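Local coordinates for protein fructose transport system repressor FruR (Pseudomonas putida, PDB 3O74) that regulates transcription, probably by binding specific DNA sites, and prefers fructose 1-phosphate as its effector, at residues A119-A124 against L180-V185; I123-A128 against V153-G158. All coordinates share one frame; numbering follows the deposited sequence.

Contact 1: residues A119-A124 against L180-V185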
loop_
_atom_site.group_PDB
_atom_site.type_symbol
_atom_site.label_atom_id
_atom_site.label_comp_id
_atom_site.label_asym_id
_atom_site.label_seq_id
_atom_site.Cartn_x
_atom_site.Cartn_y
_atom_site.Cartn_z
ATOM N N ALA B 119 0.729 29.995 -17.705
ATOM C CA ALA B 119 1.877 30.853 -17.986
ATOM C C ALA B 119 2.749 31.042 -16.748
ATOM O O ALA B 119 2.942 32.165 -16.285
ATOM C CB ALA B 119 1.415 32.204 -18.528
ATOM N N PRO B 120 3.277 29.935 -16.201
ATOM C CA PRO B 120 4.147 30.021 -15.024
ATOM C C PRO B 120 5.472 30.699 -15.354
ATOM O O PRO B 120 5.973 30.572 -16.472
ATOM C CB PRO B 120 4.376 28.553 -14.651
ATOM C CG PRO B 120 4.164 27.805 -15.916
ATOM C CD PRO B 120 3.094 28.546 -16.653
ATOM N N ARG B 121 6.023 31.420 -14.386
ATOM C CA ARG B 121 7.293 32.111 -14.566
ATOM C C ARG B 121 8.448 31.143 -14.330
ATOM O O ARG B 121 9.555 31.334 -14.833
ATOM C CB ARG B 121 7.379 33.302 -13.609
ATOM C CG ARG B 121 8.188 34.476 -14.129
ATOM C CD ARG B 121 9.669 34.321 -13.839
ATOM N NE ARG B 121 10.435 33.956 -15.027
ATOM C CZ ARG B 121 11.742 34.155 -15.152
ATOM N NH1 ARG B 121 12.420 34.721 -14.162
ATOM N NH2 ARG B 121 12.372 33.797 -16.264
ATOM N N SER B 122 8.168 30.091 -13.569
ATOM C CA SER B 122 9.159 29.078 -13.249
ATOM C C SER B 122 8.480 27.725 -13.121
ATOM O O SER B 122 7.360 27.626 -12.623
ATOM C CB SER B 122 9.876 29.422 -11.943
ATOM O OG SER B 122 8.960 29.493 -10.862
ATOM N N ILE B 123 9.161 26.684 -13.578
ATOM C CA ILE B 123 8.632 25.332 -13.480
ATOM C C ILE B 123 9.750 24.371 -13.110
ATOM O O ILE B 123 10.889 24.532 -13.548
ATOM C CB ILE B 123 7.967 24.881 -14.801
ATOM C CG1 ILE B 123 7.284 23.526 -14.621
ATOM C CG2 ILE B 123 8.983 24.835 -15.936
ATOM C CD1 ILE B 123 6.360 23.150 -15.761
ATOM N N ALA B 124 9.426 23.374 -12.296
ATOM C CA ALA B 124 10.438 22.436 -11.845
ATOM C C ALA B 124 9.971 20.996 -11.976
ATOM O O ALA B 124 8.774 20.710 -11.981
ATOM C CB ALA B 124 10.837 22.733 -10.410
ATOM N N LEU B 180 8.833 29.432 -3.816
ATOM C CA LEU B 180 8.178 28.364 -4.563
ATOM C C LEU B 180 8.265 28.638 -6.061
ATOM O O LEU B 180 8.274 29.795 -6.486
ATOM C CB LEU B 180 6.708 28.240 -4.163
ATOM C CG LEU B 180 6.357 27.985 -2.700
ATOM C CD1 LEU B 180 4.848 28.007 -2.521
ATOM C CD2 LEU B 180 6.932 26.660 -2.237
ATOM N N PRO B 181 8.328 27.569 -6.868
ATOM C CA PRO B 181 8.202 27.729 -8.317
ATOM C C PRO B 181 6.731 27.954 -8.649
ATOM O O PRO B 181 5.879 27.599 -7.834
ATOM C CB PRO B 181 8.653 26.371 -8.850
ATOM C CG PRO B 181 8.245 25.404 -7.773
ATOM C CD PRO B 181 8.428 26.151 -6.468
ATOM N N ASP B 182 6.432 28.536 -9.805
ATOM C CA ASP B 182 5.042 28.733 -10.190
ATOM C C ASP B 182 4.357 27.400 -10.473
ATOM O O ASP B 182 3.146 27.268 -10.301
ATOM C CB ASP B 182 4.940 29.646 -11.408
ATOM C CG ASP B 182 5.182 31.103 -11.066
ATOM O OD1 ASP B 182 5.350 31.419 -9.867
ATOM O OD2 ASP B 182 5.198 31.933 -11.998
ATOM N N ALA B 183 5.140 26.413 -10.896
ATOM C CA ALA B 183 4.596 25.112 -11.268
ATOM C C ALA B 183 5.579 23.994 -10.947
ATOM O O ALA B 183 6.795 24.187 -10.996
ATOM C CB ALA B 183 4.232 25.087 -12.751
ATOM N N LEU B 184 5.045 22.822 -10.628
ATOM C CA LEU B 184 5.880 21.701 -10.225
ATOM C C LEU B 184 5.297 20.366 -10.663
ATOM O O LEU B 184 4.106 20.103 -10.490
ATOM C CB LEU B 184 6.068 21.696 -8.708
ATOM C CG LEU B 184 6.777 20.463 -8.147
ATOM C CD1 LEU B 184 8.250 20.495 -8.507
ATOM C CD2 LEU B 184 6.598 20.366 -6.638
ATOM N N VAL B 185 6.154 19.524 -11.229
ATOM C CA VAL B 185 5.786 18.152 -11.553
ATOM C C VAL B 185 6.635 17.195 -10.728
ATOM O O VAL B 185 7.858 17.328 -10.686
ATOM C CB VAL B 185 6.003 17.845 -13.044
ATOM C CG1 VAL B 185 5.803 16.357 -13.323
ATOM C CG2 VAL B 185 5.071 18.683 -13.900
#

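Contact 2: residues I123-A128 against V153-G158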
loop_
_atom_site.group_PDB
_atom_site.type_symbol
_atom_site.label_atom_id
_atom_site.label_comp_id
_atom_site.label_asym_id
_atom_site.label_seq_id
_atom_site.Cartn_x
_atom_site.Cartn_y
_atom_site.Cartn_z
ATOM N N ILE B 123 9.161 26.684 -13.578
ATOM C CA ILE B 123 8.632 25.332 -13.480
ATOM C C ILE B 123 9.750 24.371 -13.110
ATOM O O ILE B 123 10.889 24.532 -13.548
ATOM C CB ILE B 123 7.967 24.881 -14.801
ATOM C CG1 ILE B 123 7.284 23.526 -14.621
ATOM C CG2 ILE B 123 8.983 24.835 -15.936
ATOM C CD1 ILE B 123 6.360 23.150 -15.761
ATOM N N ALA B 124 9.426 23.374 -12.296
ATOM C CA ALA B 124 10.438 22.436 -11.845
ATOM C C ALA B 124 9.971 20.996 -11.976
ATOM O O ALA B 124 8.774 20.710 -11.981
ATOM C CB ALA B 124 10.837 22.733 -10.410
ATOM N N LEU B 125 10.943 20.101 -12.096
ATOM C CA LEU B 125 10.691 18.674 -12.074
ATOM C C LEU B 125 11.396 18.085 -10.861
ATOM O O LEU B 125 12.585 18.322 -10.645
ATOM C CB LEU B 125 11.227 18.017 -13.342
ATOM C CG LEU B 125 11.190 16.492 -13.321
ATOM C CD1 LEU B 125 9.809 15.984 -13.711
ATOM C CD2 LEU B 125 12.258 15.930 -14.249
ATOM N N ILE B 126 10.654 17.333 -10.061
ATOM C CA ILE B 126 11.242 16.617 -8.946
ATOM C C ILE B 126 11.093 15.122 -9.199
ATOM O O ILE B 126 9.983 14.614 -9.347
ATOM C CB ILE B 126 10.586 17.008 -7.617
ATOM C CG1 ILE B 126 11.122 18.362 -7.140
ATOM C CG2 ILE B 126 10.834 15.939 -6.552
ATOM C CD1 ILE B 126 10.488 18.863 -5.846
ATOM N N GLY B 127 12.223 14.429 -9.251
ATOM C CA GLY B 127 12.241 13.013 -9.547
ATOM C C GLY B 127 13.313 12.316 -8.738
ATOM O O GLY B 127 13.884 12.905 -7.829
ATOM N N ALA B 128 13.591 11.064 -9.074
ATOM C CA ALA B 128 14.552 10.261 -8.328
ATOM C C ALA B 128 15.027 9.107 -9.191
ATOM O O ALA B 128 14.369 8.745 -10.166
ATOM C CB ALA B 128 13.929 9.739 -7.036
ATOM N N VAL B 153 13.550 27.059 -15.541
ATOM C CA VAL B 153 13.323 25.620 -15.418
ATOM C C VAL B 153 14.367 24.984 -14.512
ATOM O O VAL B 153 15.563 25.240 -14.654
ATOM C CB VAL B 153 13.348 24.912 -16.781
ATOM C CG1 VAL B 153 13.118 23.410 -16.608
ATOM C CG2 VAL B 153 12.305 25.510 -17.705
ATOM N N ARG B 154 13.909 24.156 -13.579
ATOM C CA ARG B 154 14.815 23.446 -12.692
ATOM C C ARG B 154 14.458 21.971 -12.677
ATOM O O ARG B 154 13.282 21.609 -12.714
ATOM C CB ARG B 154 14.737 24.012 -11.275
ATOM C CG ARG B 154 15.179 25.459 -11.146
ATOM C CD ARG B 154 16.686 25.607 -11.280
ATOM N NE ARG B 154 17.114 26.964 -10.955
ATOM C CZ ARG B 154 17.033 27.994 -11.791
ATOM N NH1 ARG B 154 16.536 27.824 -13.010
ATOM N NH2 ARG B 154 17.445 29.196 -11.408
ATOM N N ARG B 155 15.477 21.123 -12.633
ATOM C CA ARG B 155 15.265 19.687 -12.534
ATOM C C ARG B 155 16.055 19.147 -11.355
ATOM O O ARG B 155 17.271 19.335 -11.271
ATOM C CB ARG B 155 15.695 18.987 -13.824
ATOM C CG ARG B 155 14.926 19.438 -15.052
ATOM C CD ARG B 155 15.644 19.028 -16.324
ATOM N NE ARG B 155 15.005 19.574 -17.517
ATOM C CZ ARG B 155 15.273 20.772 -18.029
ATOM N NH1 ARG B 155 16.169 21.562 -17.452
ATOM N NH2 ARG B 155 14.641 21.181 -19.121
ATOM N N TYR B 156 15.354 18.486 -10.442
ATOM C CA TYR B 156 15.983 17.900 -9.269
ATOM C C TYR B 156 15.626 16.432 -9.194
ATOM O O TYR B 156 14.457 16.078 -9.053
ATOM C CB TYR B 156 15.518 18.610 -7.996
ATOM C CG TYR B 156 16.118 19.982 -7.826
ATOM C CD1 TYR B 156 17.266 20.168 -7.069
ATOM C CD2 TYR B 156 15.548 21.089 -8.437
ATOM C CE1 TYR B 156 17.825 21.423 -6.916
ATOM C CE2 TYR B 156 16.101 22.346 -8.291
ATOM C CZ TYR B 156 17.237 22.507 -7.531
ATOM O OH TYR B 156 17.788 23.759 -7.385
ATOM N N GLN B 157 16.637 15.577 -9.285
ATOM C CA GLN B 157 16.407 14.141 -9.280
ATOM C C GLN B 157 17.231 13.480 -8.186
ATOM O O GLN B 157 18.455 13.393 -8.274
ATOM C CB GLN B 157 16.707 13.549 -10.655
ATOM C CG GLN B 157 15.733 14.018 -11.724
ATOM C CD GLN B 157 16.088 13.521 -13.106
ATOM O OE1 GLN B 157 16.890 14.134 -13.812
ATOM N NE2 GLN B 157 15.488 12.406 -13.506
ATOM N N GLY B 158 16.536 13.028 -7.148
ATOM C CA GLY B 158 17.172 12.490 -5.961
ATOM C C GLY B 158 17.593 11.037 -6.044
ATOM O O GLY B 158 17.634 10.436 -7.121
#

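Contact 1: residues A119-A124 against L180-V185
S122 and D182 meet where two neighbouring parallel strands begin, in the sheet of a LacI-family sugar-binding domain related to the periplasmic binding proteins. Strands 122-124 and 183-185 run nearly parallel, with I123 paired to A183 and A124 to L184.

The backbone bonds form the usual parallel ladder. A183 N reaches S122 O only weakly, A124 N donates to A183 O at 3.0 Å, and V185 N meets A124 O over the same distance, so A124 grips the other strand with both its N-H and its C=O. The CA-H of I123 adds a short contact to A183 O.

Apolar contacts divide between the two faces of the sheet. On one, CG1 of I123, anti to its backbone N (chi1 -174°), lies 3.9 Å from CB of A183, and the ring atom CB of P120 approaches the same methyl. The small methyl of A183 leaves room for both P120 and I123 to come up to it, while L115 and L116 of helix 104-116 cover this side. On the other face CD1 of L184 leans back to within 3.9 Å of CB of A124; L173 of helix 163-177 packs on A124 and P181.

Side-chain polar bonds secure the loop ends, where the ladder is weakest. S122 holds OG between its backbone N and carbonyl carbon (chi1 60°), which turns the short hydroxyl arm toward segment 180-185, where OG accepts from D182 N at 2.9 Å. The R121 guanidinium leads away to a salt bridge with E152 through NH1; R121 N donates to OD2 of D182 at 2.6 Å, on the anti side of the carboxylate and 26° out of its plane.

Contact 2: residues I123-A128 against V153-G158
I123 sets its CG2 methyl against CG2 of V153 at 3.8 Å, the two beta-branched side chains running alongside each other from the same face of the sheet. In V153, CG1 stands opposite the backbone N (chi1 180°), leaving CG2 beside that N and facing I123; CG1 lies over the rim of one guanidinium face of R155. F142 of helix 133-144 covers both I123 and V153, and R155 forms a salt bridge with D143 of that helix.

Five backbone bonds join the parallel strands, whose axes are turned 19° against each other. R154 N meets I123 O at 3.0 Å, and R154 O takes L125 N at 2.9 Å. Y156 repeats the pattern with a nearly straight bond to L125 O and a 2.8 Å bond from G127 N. At the far end G158 N closes on G127 O at 2.7 Å. G127, paired with Q157, has no side chain, so the Q157 chain can lie beside its backbone.

On the face of A124 and I126, the R154 side chain bends at chi2 (-73°), and NH1 donates to V153 O from above the carbonyl plane. The Y156 ring leads away to pack on L173, and its hydroxyl bonds D176 of helix 163-177. Long polar side chains suit 153-158, outermost on this side of the sheet. L125 packs on A139 and F142 of helix 133-144, which links the two parallel strands in a beta-alpha-beta unit.

How the contacts relate
Of the three strands concerned, 122-128 comes first in the chain, and both contacts share it. The chain then passes through helix 133-144 and returns as strand 152-158, closing contact 2. Helix 163-177 follows, and strand 183-186 docks on the other edge of 122-128, closing contact 1. The smaller loop of contact 2 thus nests within that of contact 1, and the later chain steps back past the first strand. The two helices pack on opposite faces of the three strands, 133-144 on that of L125 and 163-177 on that of I126. The contacts also meet directly: I126 N probably bonds V185 O, continuing the ladder.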